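Local coordinates for protein pectinesterase (Aspergillus niger, PDB 5C1E) that hydrolyses the methyl esters of pectin's galacturonosyl residues, releasing methanol, and is probably involved in the maceration and soft-rotting of plant tissue, at residues A[224-229]-A[253-258]; A[198-203]-A[229-234]; A[61-66]-A[103-108]; A[42-47]-A[75-80]; A[179-184]-A[214-219]. All coordinates share one frame; numbering follows the deposited sequence.

Contact 1 of 5, residues A[224-229]-A[253-258]. With SO4 (sulfate ion), chain E; SO4 (sulfate ion), chain D; SO4 (sulfate ion), chain F.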
# COMPACT_ATOMS: atom_id res chain seq x y z
N ARG A 224 -17.05 -2.65 -4.66
CA ARG A 224 -17.89 -3.01 -5.81
C ARG A 224 -18.17 -4.51 -5.73
O ARG A 224 -17.58 -5.20 -4.89
CB ARG A 224 -17.21 -2.64 -7.13
CG ARG A 224 -16.94 -1.15 -7.29
CD ARG A 224 -18.18 -0.41 -7.72
NE ARG A 224 -17.92 1.01 -7.95
CZ ARG A 224 -17.93 1.95 -7.00
NH1 ARG A 224 -17.68 3.21 -7.31
NH2 ARG A 224 -18.17 1.64 -5.73
N VAL A 225 -19.03 -5.00 -6.61
CA VAL A 225 -19.70 -6.29 -6.38
C VAL A 225 -18.81 -7.53 -6.57
O VAL A 225 -19.18 -8.62 -6.12
CB VAL A 225 -20.98 -6.44 -7.22
CG1 VAL A 225 -22.02 -5.41 -6.82
CG2 VAL A 225 -20.69 -6.34 -8.71
N LEU A 226 -17.67 -7.39 -7.22
CA LEU A 226 -16.83 -8.56 -7.49
C LEU A 226 -15.44 -8.48 -6.83
O LEU A 226 -14.47 -9.08 -7.30
CB LEU A 226 -16.77 -8.84 -9.00
CG LEU A 226 -18.02 -9.56 -9.53
CD1 LEU A 226 -18.12 -9.50 -11.04
CD2 LEU A 226 -18.05 -11.01 -9.09
N ALA A 227 -15.39 -7.75 -5.72
CA ALA A 227 -14.21 -7.63 -4.89
C ALA A 227 -13.57 -9.01 -4.71
O ALA A 227 -14.26 -9.95 -4.33
CB ALA A 227 -14.61 -7.10 -3.53
N ARG A 228 -12.26 -9.11 -4.95
CA ARG A 228 -11.53 -10.37 -4.76
C ARG A 228 -10.28 -10.21 -3.92
O ARG A 228 -9.33 -9.53 -4.32
CB ARG A 228 -11.15 -10.98 -6.09
CG ARG A 228 -10.44 -12.33 -5.95
CD ARG A 228 -10.57 -13.18 -7.20
NE ARG A 228 -10.04 -12.51 -8.37
CZ ARG A 228 -10.17 -12.97 -9.61
NH1 ARG A 228 -10.80 -14.12 -9.83
NH2 ARG A 228 -9.66 -12.30 -10.64
N VAL A 229 -10.29 -10.85 -2.76
CA VAL A 229 -9.20 -10.71 -1.79
C VAL A 229 -8.91 -12.06 -1.14
O VAL A 229 -9.85 -12.76 -0.75
CB VAL A 229 -9.59 -9.73 -0.68
CG1 VAL A 229 -8.45 -9.55 0.30
CG2 VAL A 229 -10.01 -8.37 -1.27
N THR A 253 -21.14 -9.94 -4.65
CA THR A 253 -20.78 -11.37 -4.64
C THR A 253 -19.27 -11.46 -4.59
O THR A 253 -18.62 -11.84 -5.55
CB THR A 253 -21.33 -12.10 -5.88
OG1 THR A 253 -20.75 -11.55 -7.07
CG2 THR A 253 -22.87 -12.01 -5.94
N PRO A 254 -18.68 -11.09 -3.43
CA PRO A 254 -17.23 -11.03 -3.36
C PRO A 254 -16.59 -12.40 -3.43
O PRO A 254 -17.22 -13.40 -3.09
CB PRO A 254 -16.96 -10.39 -1.99
CG PRO A 254 -18.13 -10.78 -1.18
CD PRO A 254 -19.31 -10.73 -2.15
N LEU A 255 -15.35 -12.42 -3.89
CA LEU A 255 -14.51 -13.62 -3.87
C LEU A 255 -13.45 -13.43 -2.78
O LEU A 255 -12.36 -12.86 -2.98
CB LEU A 255 -13.87 -13.86 -5.24
CG LEU A 255 -14.78 -14.17 -6.44
CD1 LEU A 255 -15.78 -15.26 -6.11
CD2 LEU A 255 -15.53 -12.94 -6.92
N TYR A 256 -13.83 -13.90 -1.60
CA TYR A 256 -13.05 -13.73 -0.37
C TYR A 256 -12.54 -15.08 0.17
O TYR A 256 -13.32 -15.99 0.44
CB TYR A 256 -13.93 -13.07 0.66
CG TYR A 256 -14.20 -11.58 0.49
CD1 TYR A 256 -13.37 -10.77 -0.28
CD2 TYR A 256 -15.30 -10.99 1.12
CE1 TYR A 256 -13.61 -9.39 -0.40
CE2 TYR A 256 -15.56 -9.63 1.01
CZ TYR A 256 -14.72 -8.84 0.26
OH TYR A 256 -14.96 -7.50 0.19
N TYR A 257 -11.23 -15.15 0.38
CA TYR A 257 -10.57 -16.41 0.69
C TYR A 257 -9.60 -16.26 1.85
O TYR A 257 -8.99 -15.21 2.05
CB TYR A 257 -9.73 -16.85 -0.50
CG TYR A 257 -10.43 -16.96 -1.82
CD1 TYR A 257 -11.06 -18.13 -2.19
CD2 TYR A 257 -10.41 -15.90 -2.73
CE1 TYR A 257 -11.66 -18.26 -3.42
CE2 TYR A 257 -11.01 -16.02 -3.97
CZ TYR A 257 -11.64 -17.19 -4.31
OH TYR A 257 -12.25 -17.33 -5.53
N GLU A 258 -9.45 -17.35 2.59
CA GLU A 258 -8.33 -17.49 3.52
C GLU A 258 -7.63 -18.82 3.30
O GLU A 258 -8.26 -19.82 2.99
CB GLU A 258 -8.82 -17.41 4.94
CG GLU A 258 -9.23 -16.02 5.38
CD GLU A 258 -9.85 -16.07 6.76
OE1 GLU A 258 -9.08 -15.90 7.73
OE2 GLU A 258 -11.07 -16.33 6.86
S SO4 E . -10.37 -14.81 -13.25
O1 SO4 E . -9.54 -15.95 -12.77
O2 SO4 E . -9.60 -13.55 -13.16
O3 SO4 E . -10.78 -15.05 -14.64
O4 SO4 E . -11.59 -14.75 -12.41
S SO4 D . -18.75 5.20 -4.22
O1 SO4 D . -17.93 5.26 -2.99
O2 SO4 D . -19.74 6.29 -4.19
O3 SO4 D . -17.87 5.37 -5.39
O4 SO4 D . -19.45 3.90 -4.26
S SO4 F . -18.42 2.81 -11.29
O1 SO4 F . -17.14 2.87 -10.53
O2 SO4 F . -19.09 4.13 -11.23
O3 SO4 F . -18.13 2.45 -12.70
O4 SO4 F . -19.29 1.76 -10.69
O HOH W 1 -11.88 -16.25 -8.13
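Thr253 N donates a hydrogen bond to Val225 O at 2.8 Å, within the type I turn Arg224-Ala227 that precedes strand 228-232. From there the chains run parallel and donors alternate between them: Leu255 N donates to Ala227 O at 2.7 Å, Val229 N to Leu255 O, and Tyr257 N to Val229 O. On one face the aliphatic part of Arg228 lies across Leu255, Arg228 CG to Leu255 CB 3.8 Å. Leu226 CD2 meets Leu255 CD2, also at 3.8 Å. The other face is inward: Val229 CG2 touches Tyr256 CE1 at 3.8 Å, and Pro254 CB sits over the centre of the Tyr256 ring. Trp245 stacks with Tyr256. The Arg228 guanidinium holds a sulfate with two nearly straight bonds, NH1 to O4 and NH2 to O2, both 2.8 Å. Its NH1 also donates to a water bonded to Tyr257 OH, while NH2 has a further acceptor in Gly196 O and Trp197 adds a cation-pi contact. Arg224, first residue of the turn, spreads NE, NH1 and NH2 over two more sulfates, with NH1 to O3 of one at 2.9 Å. The four cross-strand bonds thus satisfy the facing groups of Val225, Ala227, Val229, Thr253, Leu255 and Tyr257, whereas the backbone of Arg228 pairs with Tyr198; the arginines offer anion sites, occupied here by sulfate probably from the crystallisation liquor.

Contact 2 of 5, residues A[198-203]-A[229-234]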
# COMPACT_ATOMS: atom_id res chain seq x y z
N TYR A 198 -6.48 -8.92 -4.89
CA TYR A 198 -5.59 -8.60 -3.77
C TYR A 198 -5.12 -9.92 -3.17
O TYR A 198 -5.95 -10.79 -2.81
CB TYR A 198 -6.29 -7.89 -2.62
CG TYR A 198 -6.81 -6.47 -2.83
CD1 TYR A 198 -7.09 -5.94 -4.09
CD2 TYR A 198 -7.11 -5.69 -1.71
CE1 TYR A 198 -7.58 -4.65 -4.24
CE2 TYR A 198 -7.62 -4.42 -1.83
CZ TYR A 198 -7.86 -3.90 -3.09
OH TYR A 198 -8.37 -2.65 -3.15
N ALA A 199 -3.82 -10.03 -2.98
CA ALA A 199 -3.25 -11.15 -2.24
C ALA A 199 -2.44 -10.60 -1.07
O ALA A 199 -1.49 -9.84 -1.27
CB ALA A 199 -2.37 -12.00 -3.14
N ILE A 200 -2.83 -10.98 0.15
CA ILE A 200 -2.09 -10.60 1.35
C ILE A 200 -1.38 -11.85 1.86
O ILE A 200 -2.02 -12.79 2.33
CB ILE A 200 -3.04 -9.98 2.39
CG1 ILE A 200 -3.55 -8.66 1.82
CG2 ILE A 200 -2.33 -9.78 3.72
CD1 ILE A 200 -4.81 -8.17 2.44
N ASP A 201 -0.06 -11.87 1.69
CA ASP A 201 0.74 -13.09 1.83
C ASP A 201 1.86 -12.95 2.84
O ASP A 201 2.69 -12.04 2.75
CB ASP A 201 1.35 -13.49 0.48
CG ASP A 201 2.18 -14.75 0.56
OD1 ASP A 201 1.61 -15.85 0.48
OD2 ASP A 201 3.41 -14.64 0.68
N ASN A 202 1.91 -13.87 3.80
CA ASN A 202 2.92 -13.81 4.86
C ASN A 202 2.98 -12.43 5.51
O ASN A 202 4.06 -11.90 5.79
CB ASN A 202 4.30 -14.24 4.30
CG ASN A 202 4.39 -15.73 4.03
OD1 ASN A 202 4.23 -16.21 2.89
ND2 ASN A 202 4.66 -16.49 5.08
N CYS A 203 1.82 -11.84 5.74
CA CYS A 203 1.74 -10.56 6.42
C CYS A 203 1.36 -10.75 7.88
O CYS A 203 1.00 -11.84 8.32
CB CYS A 203 0.75 -9.63 5.72
SG CYS A 203 1.25 -9.16 4.03
N VAL A 229 -10.29 -10.85 -2.76
CA VAL A 229 -9.20 -10.71 -1.79
C VAL A 229 -8.91 -12.06 -1.14
O VAL A 229 -9.85 -12.76 -0.75
CB VAL A 229 -9.59 -9.73 -0.68
CG1 VAL A 229 -8.45 -9.55 0.30
CG2 VAL A 229 -10.01 -8.37 -1.27
N ILE A 230 -7.62 -12.39 -1.04
CA ILE A 230 -7.16 -13.57 -0.29
C ILE A 230 -6.14 -13.18 0.77
O ILE A 230 -5.18 -12.44 0.47
CB ILE A 230 -6.62 -14.71 -1.21
CG1 ILE A 230 -6.18 -15.91 -0.36
CG2 ILE A 230 -5.48 -14.24 -2.09
CD1 ILE A 230 -6.03 -17.18 -1.16
N TYR A 231 -6.34 -13.65 2.00
CA TYR A 231 -5.33 -13.57 3.04
C TYR A 231 -4.77 -14.98 3.22
O TYR A 231 -5.52 -15.91 3.54
CB TYR A 231 -5.93 -13.11 4.37
CG TYR A 231 -6.29 -11.63 4.50
CD1 TYR A 231 -7.43 -11.12 3.88
CD2 TYR A 231 -5.56 -10.78 5.32
CE1 TYR A 231 -7.78 -9.78 4.02
CE2 TYR A 231 -5.91 -9.44 5.47
CZ TYR A 231 -7.02 -8.94 4.81
OH TYR A 231 -7.39 -7.61 4.96
N GLN A 232 -3.48 -15.13 2.98
CA GLN A 232 -2.85 -16.45 2.99
C GLN A 232 -1.52 -16.44 3.74
O GLN A 232 -0.77 -15.45 3.71
CB GLN A 232 -2.63 -16.95 1.55
CG GLN A 232 -1.87 -16.00 0.66
CD GLN A 232 -1.76 -16.49 -0.78
OE1 GLN A 232 -2.69 -17.07 -1.31
NE2 GLN A 232 -0.65 -16.20 -1.42
N ASN A 233 -1.22 -17.55 4.41
CA ASN A 233 0.05 -17.70 5.11
C ASN A 233 0.37 -16.54 6.05
O ASN A 233 1.54 -16.19 6.24
CB ASN A 233 1.19 -17.85 4.09
CG ASN A 233 0.95 -18.96 3.09
OD1 ASN A 233 0.62 -20.08 3.47
ND2 ASN A 233 1.15 -18.67 1.80
N SER A 234 -0.67 -15.94 6.65
CA SER A 234 -0.52 -14.72 7.42
C SER A 234 -0.94 -14.89 8.86
O SER A 234 -1.66 -15.84 9.21
CB SER A 234 -1.36 -13.59 6.81
OG SER A 234 -0.88 -13.23 5.54
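Asp201 OD1 is gripped by two amides, Gln232 NE2 at 3.0 Å and Asn233 ND2 at 3.1 Å, which reach it from opposite faces of the carboxylate plane. Asn233 comes on the syn side and Gln232 on the anti side, their amide planes steeply turned against the carboxylate. With CG anti to the backbone N (chi1 -180°), Asp201 swings its carboxylate over the neighbouring strand; Gln232 OE1 is held by Val281 N and Asn233 OD1 by Asn260. Strands 198-201 and 228-232 are successive rungs of the right-handed parallel beta-helix, and Ile200 bonds through both N and O, to Ile230 O and Gln232 N, each at 2.8 Å. On the face of Ile200, its CD1 lies over one face of the Tyr231 ring, 3.6 Å from the centroid, a CH-pi contact displaced toward the rim. Tyr231 OH is bonded to Leu219 O. At the turn after the strands, Ser234 OG donates to Gln232 O and accepts from Cys203 N at 3.0 Å, while Asn202 N shares Gln232 O.

Contact 3 of 5, residues A[61-66]-A[103-108]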
# COMPACT_ATOMS: atom_id res chain seq x y z
N GLY A 61 14.95 6.19 -0.02
CA GLY A 61 15.10 6.90 1.24
C GLY A 61 16.32 6.45 2.02
O GLY A 61 16.72 5.29 1.97
N GLU A 62 16.90 7.38 2.75
CA GLU A 62 18.01 7.10 3.64
C GLU A 62 17.58 6.18 4.76
O GLU A 62 16.52 6.39 5.37
CB GLU A 62 18.55 8.42 4.23
CG GLU A 62 19.68 8.23 5.21
CD GLU A 62 20.22 9.52 5.79
OE1 GLU A 62 19.81 10.60 5.37
OE2 GLU A 62 21.08 9.44 6.69
N THR A 63 18.37 5.14 5.02
CA THR A 63 18.12 4.25 6.15
C THR A 63 19.33 3.40 6.52
O THR A 63 20.09 3.02 5.65
CB THR A 63 16.92 3.30 5.87
OG1 THR A 63 16.73 2.42 6.99
CG2 THR A 63 17.13 2.48 4.61
N THR A 64 19.47 3.10 7.81
CA THR A 64 20.52 2.20 8.29
C THR A 64 20.26 0.74 7.92
O THR A 64 21.19 -0.07 7.95
CB THR A 64 20.73 2.33 9.83
OG1 THR A 64 22.00 1.78 10.19
CG2 THR A 64 19.62 1.63 10.60
N ASP A 65 19.02 0.41 7.57
CA ASP A 65 18.62 -0.97 7.24
C ASP A 65 17.50 -0.94 6.19
O ASP A 65 16.33 -0.71 6.50
CB ASP A 65 18.17 -1.71 8.51
CG ASP A 65 17.85 -3.18 8.27
OD1 ASP A 65 17.86 -3.62 7.11
OD2 ASP A 65 17.60 -3.90 9.27
N THR A 66 17.88 -1.18 4.95
CA THR A 66 16.95 -1.16 3.83
C THR A 66 15.92 -2.29 3.86
O THR A 66 14.90 -2.20 3.18
CB THR A 66 17.71 -1.25 2.49
OG1 THR A 66 18.50 -2.44 2.50
CG2 THR A 66 18.62 -0.06 2.27
N MET A 103 9.75 2.53 -4.99
CA MET A 103 10.07 3.38 -3.85
C MET A 103 10.61 2.50 -2.72
O MET A 103 10.06 1.42 -2.45
CB MET A 103 8.85 4.19 -3.42
CG MET A 103 9.17 5.23 -2.35
SD MET A 103 7.82 6.41 -2.14
CE MET A 103 6.66 5.49 -1.15
N TYR A 104 11.70 2.94 -2.11
CA TYR A 104 12.39 2.20 -1.06
C TYR A 104 12.55 3.05 0.17
O TYR A 104 13.12 4.15 0.11
CB TYR A 104 13.81 1.79 -1.49
CG TYR A 104 13.89 0.77 -2.60
CD1 TYR A 104 13.76 1.17 -3.93
CD2 TYR A 104 14.10 -0.59 -2.33
CE1 TYR A 104 13.83 0.25 -4.94
CE2 TYR A 104 14.20 -1.52 -3.36
CZ TYR A 104 14.06 -1.07 -4.66
OH TYR A 104 14.11 -1.93 -5.72
N ASN A 105 12.07 2.53 1.30
CA ASN A 105 12.36 3.12 2.61
C ASN A 105 11.94 4.58 2.79
O ASN A 105 12.72 5.42 3.25
CB ASN A 105 13.85 2.93 2.93
CG ASN A 105 14.29 1.51 2.75
OD1 ASN A 105 15.09 1.19 1.87
ND2 ASN A 105 13.76 0.63 3.58
N ILE A 106 10.69 4.85 2.40
CA ILE A 106 10.08 6.18 2.55
C ILE A 106 8.76 6.02 3.29
O ILE A 106 8.02 5.07 3.03
CB ILE A 106 9.92 6.86 1.18
CG1 ILE A 106 11.33 7.20 0.66
CG2 ILE A 106 9.00 8.07 1.29
CD1 ILE A 106 11.43 8.26 -0.38
N ASN A 107 8.50 6.93 4.23
CA ASN A 107 7.19 7.01 4.88
C ASN A 107 6.34 8.05 4.17
O ASN A 107 6.82 9.14 3.88
CB ASN A 107 7.31 7.44 6.34
CG ASN A 107 8.19 6.52 7.16
OD1 ASN A 107 8.46 5.38 6.79
ND2 ASN A 107 8.67 7.04 8.26
N VAL A 108 5.08 7.72 3.92
CA VAL A 108 4.10 8.63 3.35
C VAL A 108 2.89 8.70 4.25
O VAL A 108 2.33 7.66 4.65
CB VAL A 108 3.66 8.20 1.91
CG1 VAL A 108 2.67 9.20 1.32
CG2 VAL A 108 4.87 8.08 1.00
O HOH W 2 13.90 6.86 5.17
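Asn105 ND2 donates to Thr66 O at 3.1 Å, a nearly straight bond (167°) that lies in the amide plane but meets the carbonyl from above its own plane. The same amide is flanked by methyl and methine groups: Thr63 CG2 stands 3.5 Å from Asn105 CG, the two side chains crossing at about a right angle, and Thr66 CB is 3.6 Å from Asn105 OD1. That oxygen takes a hydrogen bond from Arg3. Beside this, Gly61 N donates to Tyr104 O at 2.7 Å, its CA approaches Asn105 O at 3.4 Å, and Ile106 CG1 packs against its backbone. Asn105 occupies the corner between strands 102-104 and 107-110, where a coil of the parallel beta-helix passes from one sheet to the next; its backbone adopts left-handed angles (58/49) and turns the side chain toward 61-66. One water bridges Glu62 O and Asn105 O, at 2.7 Å from each. Farther out, an ST turn, Asp65 N to Thr63 OG1, shapes the loop, and Tyr299 OH also binds Thr66 O.

Contact 4 of 5, residues A[42-47]-A[75-80]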
# COMPACT_ATOMS: atom_id res chain seq x y z
N SER A 42 17.42 12.21 5.15
CA SER A 42 16.56 12.33 6.31
C SER A 42 15.83 13.67 6.34
O SER A 42 16.38 14.72 6.00
CB SER A 42 17.38 12.15 7.60
OG SER A 42 18.51 13.02 7.64
N GLY A 43 14.58 13.60 6.77
CA GLY A 43 13.78 14.79 6.94
C GLY A 43 12.30 14.51 6.87
O GLY A 43 11.87 13.42 6.45
N THR A 44 11.54 15.51 7.28
CA THR A 44 10.10 15.54 7.06
C THR A 44 9.85 16.56 5.97
O THR A 44 10.22 17.72 6.11
CB THR A 44 9.34 15.91 8.35
OG1 THR A 44 9.59 14.89 9.31
CG2 THR A 44 7.85 16.02 8.10
N TYR A 45 9.29 16.08 4.87
CA TYR A 45 9.04 16.87 3.67
C TYR A 45 7.53 17.14 3.57
O TYR A 45 6.73 16.24 3.30
CB TYR A 45 9.60 16.12 2.46
CG TYR A 45 11.09 15.91 2.54
CD1 TYR A 45 11.63 14.85 3.27
CD2 TYR A 45 11.97 16.80 1.91
CE1 TYR A 45 13.01 14.68 3.35
CE2 TYR A 45 13.35 16.64 1.99
CZ TYR A 45 13.86 15.59 2.71
OH TYR A 45 15.22 15.46 2.78
N GLU A 46 7.16 18.39 3.84
CA GLU A 46 5.79 18.83 3.81
C GLU A 46 5.46 19.18 2.37
O GLU A 46 5.58 20.33 1.94
CB GLU A 46 5.63 20.04 4.74
CG GLU A 46 5.89 19.68 6.21
CD GLU A 46 5.51 20.78 7.20
OE1 GLU A 46 5.37 21.97 6.81
OE2 GLU A 46 5.37 20.46 8.39
N GLU A 47 5.09 18.16 1.61
CA GLU A 47 4.89 18.27 0.17
C GLU A 47 3.73 17.39 -0.28
O GLU A 47 3.42 16.39 0.36
CB GLU A 47 6.16 17.83 -0.57
CG GLU A 47 7.38 18.69 -0.26
CD GLU A 47 8.58 18.30 -1.08
OE1 GLU A 47 8.47 18.23 -2.32
OE2 GLU A 47 9.64 18.04 -0.48
N THR A 75 10.11 11.19 5.81
CA THR A 75 8.66 11.22 5.85
C THR A 75 8.18 12.28 4.88
O THR A 75 8.66 13.42 4.91
CB THR A 75 8.15 11.50 7.28
OG1 THR A 75 8.51 10.40 8.12
CG2 THR A 75 6.64 11.63 7.30
N ILE A 76 7.25 11.90 4.00
CA ILE A 76 6.51 12.83 3.15
C ILE A 76 5.12 13.00 3.75
O ILE A 76 4.38 12.01 3.91
CB ILE A 76 6.39 12.33 1.70
CG1 ILE A 76 7.76 11.91 1.18
CG2 ILE A 76 5.78 13.42 0.80
CD1 ILE A 76 7.76 11.34 -0.21
N THR A 77 4.76 14.23 4.07
CA THR A 77 3.50 14.46 4.73
C THR A 77 2.74 15.65 4.15
O THR A 77 3.33 16.65 3.77
CB THR A 77 3.68 14.67 6.26
OG1 THR A 77 2.40 14.74 6.89
CG2 THR A 77 4.46 15.91 6.55
N HIS A 78 1.42 15.50 4.14
CA HIS A 78 0.51 16.56 3.74
C HIS A 78 -0.86 16.22 4.34
O HIS A 78 -1.13 15.06 4.65
CB HIS A 78 0.47 16.68 2.21
CG HIS A 78 -0.40 17.79 1.69
ND1 HIS A 78 -1.63 17.56 1.10
CD2 HIS A 78 -0.20 19.13 1.62
CE1 HIS A 78 -2.16 18.72 0.73
NE2 HIS A 78 -1.31 19.68 1.03
N THR A 79 -1.69 17.22 4.55
CA THR A 79 -2.99 16.99 5.18
C THR A 79 -4.09 17.67 4.37
O THR A 79 -4.09 18.90 4.22
CB THR A 79 -3.00 17.55 6.62
OG1 THR A 79 -2.05 16.84 7.42
CG2 THR A 79 -4.36 17.39 7.24
N ILE A 80 -5.00 16.85 3.85
CA ILE A 80 -6.25 17.30 3.27
C ILE A 80 -7.17 16.10 3.06
O ILE A 80 -6.69 15.00 2.81
CB ILE A 80 -6.03 18.06 1.93
CG1 ILE A 80 -7.30 18.76 1.48
CG2 ILE A 80 -5.49 17.15 0.85
CD1 ILE A 80 -7.06 19.74 0.34
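Tyr45 N donates to Thr75 O at 2.7 Å, almost straight (176°), midway in the tight part of this parallel pairing, between Thr75 N to Gly43 O and Thr77 N to Tyr45 O, 2.9 Å each. The Tyr45 ring turns its edge to Thr75 O, which lies near its plane, and Tyr45 OH is bonded to Ala41 O. Tyr45 and Ile76 share the buried face, against which helix 22-29 lies, both touching its Ile22. Strands 43-46 and 74-78 begin a sheet of the parallel beta-helix, 43-46 being an outermost strand. The other face, with Thr44, Thr75 and Thr77, is more open to solvent: Thr44 CG2 meets Thr77 CG2 at 3.7 Å, and Glu46 CG runs alongside Thr77 CG2 at 4.0 Å. Thr77 keeps OG1 anti to its N (chi1 -173°), which turns CG2 to these neighbours while OG1 bonds Glu109. At an inverse gamma turn centred on Glu46 the pairing weakens: Glu47 N to Thr77 O is a weak bond, 3.2 Å and bent (129°), and Glu47 O brushes His78 CB at 3.5 Å.

Contact 5 of 5, residues A[179-184]-A[214-219]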
# COMPACT_ATOMS: atom_id res chain seq x y z
N ASN A 179 -5.66 1.18 13.22
CA ASN A 179 -5.70 2.20 14.29
C ASN A 179 -7.13 2.64 14.64
O ASN A 179 -7.32 3.68 15.30
CB ASN A 179 -4.83 3.42 13.95
CG ASN A 179 -5.20 4.07 12.64
OD1 ASN A 179 -6.17 3.68 12.00
ND2 ASN A 179 -4.43 5.07 12.24
N GLY A 180 -8.11 1.85 14.21
CA GLY A 180 -9.52 2.12 14.47
C GLY A 180 -10.36 0.98 13.93
O GLY A 180 -9.85 0.12 13.21
N ALA A 181 -11.63 0.94 14.29
CA ALA A 181 -12.54 -0.09 13.83
C ALA A 181 -12.93 0.13 12.36
O ALA A 181 -13.17 1.28 11.92
CB ALA A 181 -13.78 -0.11 14.71
N GLY A 182 -13.03 -0.96 11.60
CA GLY A 182 -13.37 -0.88 10.19
C GLY A 182 -12.90 -2.09 9.41
O GLY A 182 -12.48 -3.10 9.98
N ALA A 183 -13.03 -2.00 8.08
CA ALA A 183 -12.60 -3.08 7.20
C ALA A 183 -11.26 -2.71 6.59
O ALA A 183 -11.06 -1.57 6.18
CB ALA A 183 -13.63 -3.32 6.12
N ILE A 184 -10.34 -3.67 6.52
CA ILE A 184 -9.01 -3.39 6.02
C ILE A 184 -9.05 -3.15 4.51
O ILE A 184 -8.56 -2.14 4.04
CB ILE A 184 -8.04 -4.53 6.34
CG1 ILE A 184 -7.84 -4.67 7.84
CG2 ILE A 184 -6.70 -4.27 5.68
CD1 ILE A 184 -7.19 -5.96 8.27
N THR A 214 -10.31 -5.52 19.81
CA THR A 214 -10.62 -6.94 19.77
C THR A 214 -11.94 -7.17 19.05
O THR A 214 -12.95 -6.59 19.40
CB THR A 214 -10.66 -7.55 21.19
OG1 THR A 214 -9.38 -7.36 21.79
CG2 THR A 214 -10.99 -9.05 21.14
N GLU A 215 -11.91 -8.00 18.01
CA GLU A 215 -13.09 -8.35 17.20
C GLU A 215 -13.80 -7.16 16.53
O GLU A 215 -14.95 -7.27 16.15
CB GLU A 215 -14.08 -9.19 18.02
CG GLU A 215 -13.45 -10.50 18.47
CD GLU A 215 -14.42 -11.50 19.06
OE1 GLU A 215 -15.62 -11.19 19.21
OE2 GLU A 215 -13.98 -12.62 19.35
N GLU A 216 -13.09 -6.04 16.34
CA GLU A 216 -13.70 -4.86 15.72
C GLU A 216 -13.20 -4.58 14.30
O GLU A 216 -13.55 -3.56 13.71
CB GLU A 216 -13.45 -3.62 16.58
CG GLU A 216 -14.00 -3.76 17.98
CD GLU A 216 -13.97 -2.46 18.77
OE1 GLU A 216 -13.33 -1.49 18.35
OE2 GLU A 216 -14.62 -2.45 19.83
N VAL A 217 -12.36 -5.46 13.77
CA VAL A 217 -11.76 -5.23 12.46
C VAL A 217 -12.21 -6.34 11.51
O VAL A 217 -12.29 -7.51 11.90
CB VAL A 217 -10.21 -5.11 12.55
CG1 VAL A 217 -9.58 -4.95 11.18
CG2 VAL A 217 -9.83 -3.92 13.41
N TYR A 218 -12.50 -5.96 10.28
CA TYR A 218 -12.84 -6.92 9.24
C TYR A 218 -11.75 -7.00 8.20
O TYR A 218 -11.06 -6.02 7.92
CB TYR A 218 -14.17 -6.53 8.58
CG TYR A 218 -15.35 -6.59 9.54
CD1 TYR A 218 -16.05 -7.77 9.74
CD2 TYR A 218 -15.76 -5.47 10.23
CE1 TYR A 218 -17.13 -7.84 10.61
CE2 TYR A 218 -16.83 -5.51 11.11
CZ TYR A 218 -17.51 -6.69 11.29
OH TYR A 218 -18.58 -6.72 12.17
N LEU A 219 -11.59 -8.18 7.63
CA LEU A 219 -10.60 -8.41 6.60
C LEU A 219 -10.92 -7.57 5.36
O LEU A 219 -10.03 -7.13 4.62
CB LEU A 219 -10.57 -9.90 6.26
CG LEU A 219 -10.12 -10.85 7.38
CD1 LEU A 219 -10.42 -12.28 6.98
CD2 LEU A 219 -8.64 -10.66 7.71
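Gly182 and Val217, then Ala183 and Tyr218, pair as parallel beta bridges with CA atoms 5.2 and 4.4 Å apart, and the backbone bonds step across the gap: Tyr218 N to Gly182 O at 2.9 Å, then Ile184 N to Tyr218 O at 2.8 Å. A weak bond from Gly182 N to Glu216 O opens the series. Gly182 holds an extended conformation with positive phi (157°), which suits a residue without a side chain. Val217, on the buried face, meets Ile184 at the corner, CG1 to CG1 3.8 Å, the two branches crossing at an angle; chi1 of 177° sets Val217 CG1 opposite its backbone N, which brings this methyl within 3.6 Å of Gly182 O as well. The other face carries Ala183 and Tyr218, whose CB atoms lie 4.1 Å apart, while the Tyr218 ring presents its edge to Gly182 O. Its hydroxyl has a weak bond to Lys243 NZ. At the solvent end Ala181 CB rests on Glu216 O. The pair forms the last two strands, 182-187 and 217-220, of one sheet of the beta-helix, and the chain turns a corner at Ile184 and again at Leu219. Strand 163-165 flanks 182-187 on its other side; Ala183 bonds through its backbone to Asp161, the predicted active-site residue, and its side chain lies about 4 Å from that of Asp161. Ile184 and Val217 also pack on strand 175-178.

How the contacts relate
From the N terminus, contact 4 comes first, tying 42-47 to 75-80; contact 3 starts inside that loop and ends beyond it, so the two cross, and they touch where Asn107 O meets Ile76 N. Both lie at the N-terminal end of the beta-helix and close before the others open. Contact 5 then joins 179-184 to 214-219, and contact 2, starting within its loop and closing at 229-234, crosses it; Tyr231 OH to Leu219 O links them. Contact 1, from 224-229 to 253-258, crosses contact 2 in turn, shares Val229 with it and extends the same sheet to its last strand. Contacts 3 and 1 reach that sheet about 32 Å apart, centre to centre.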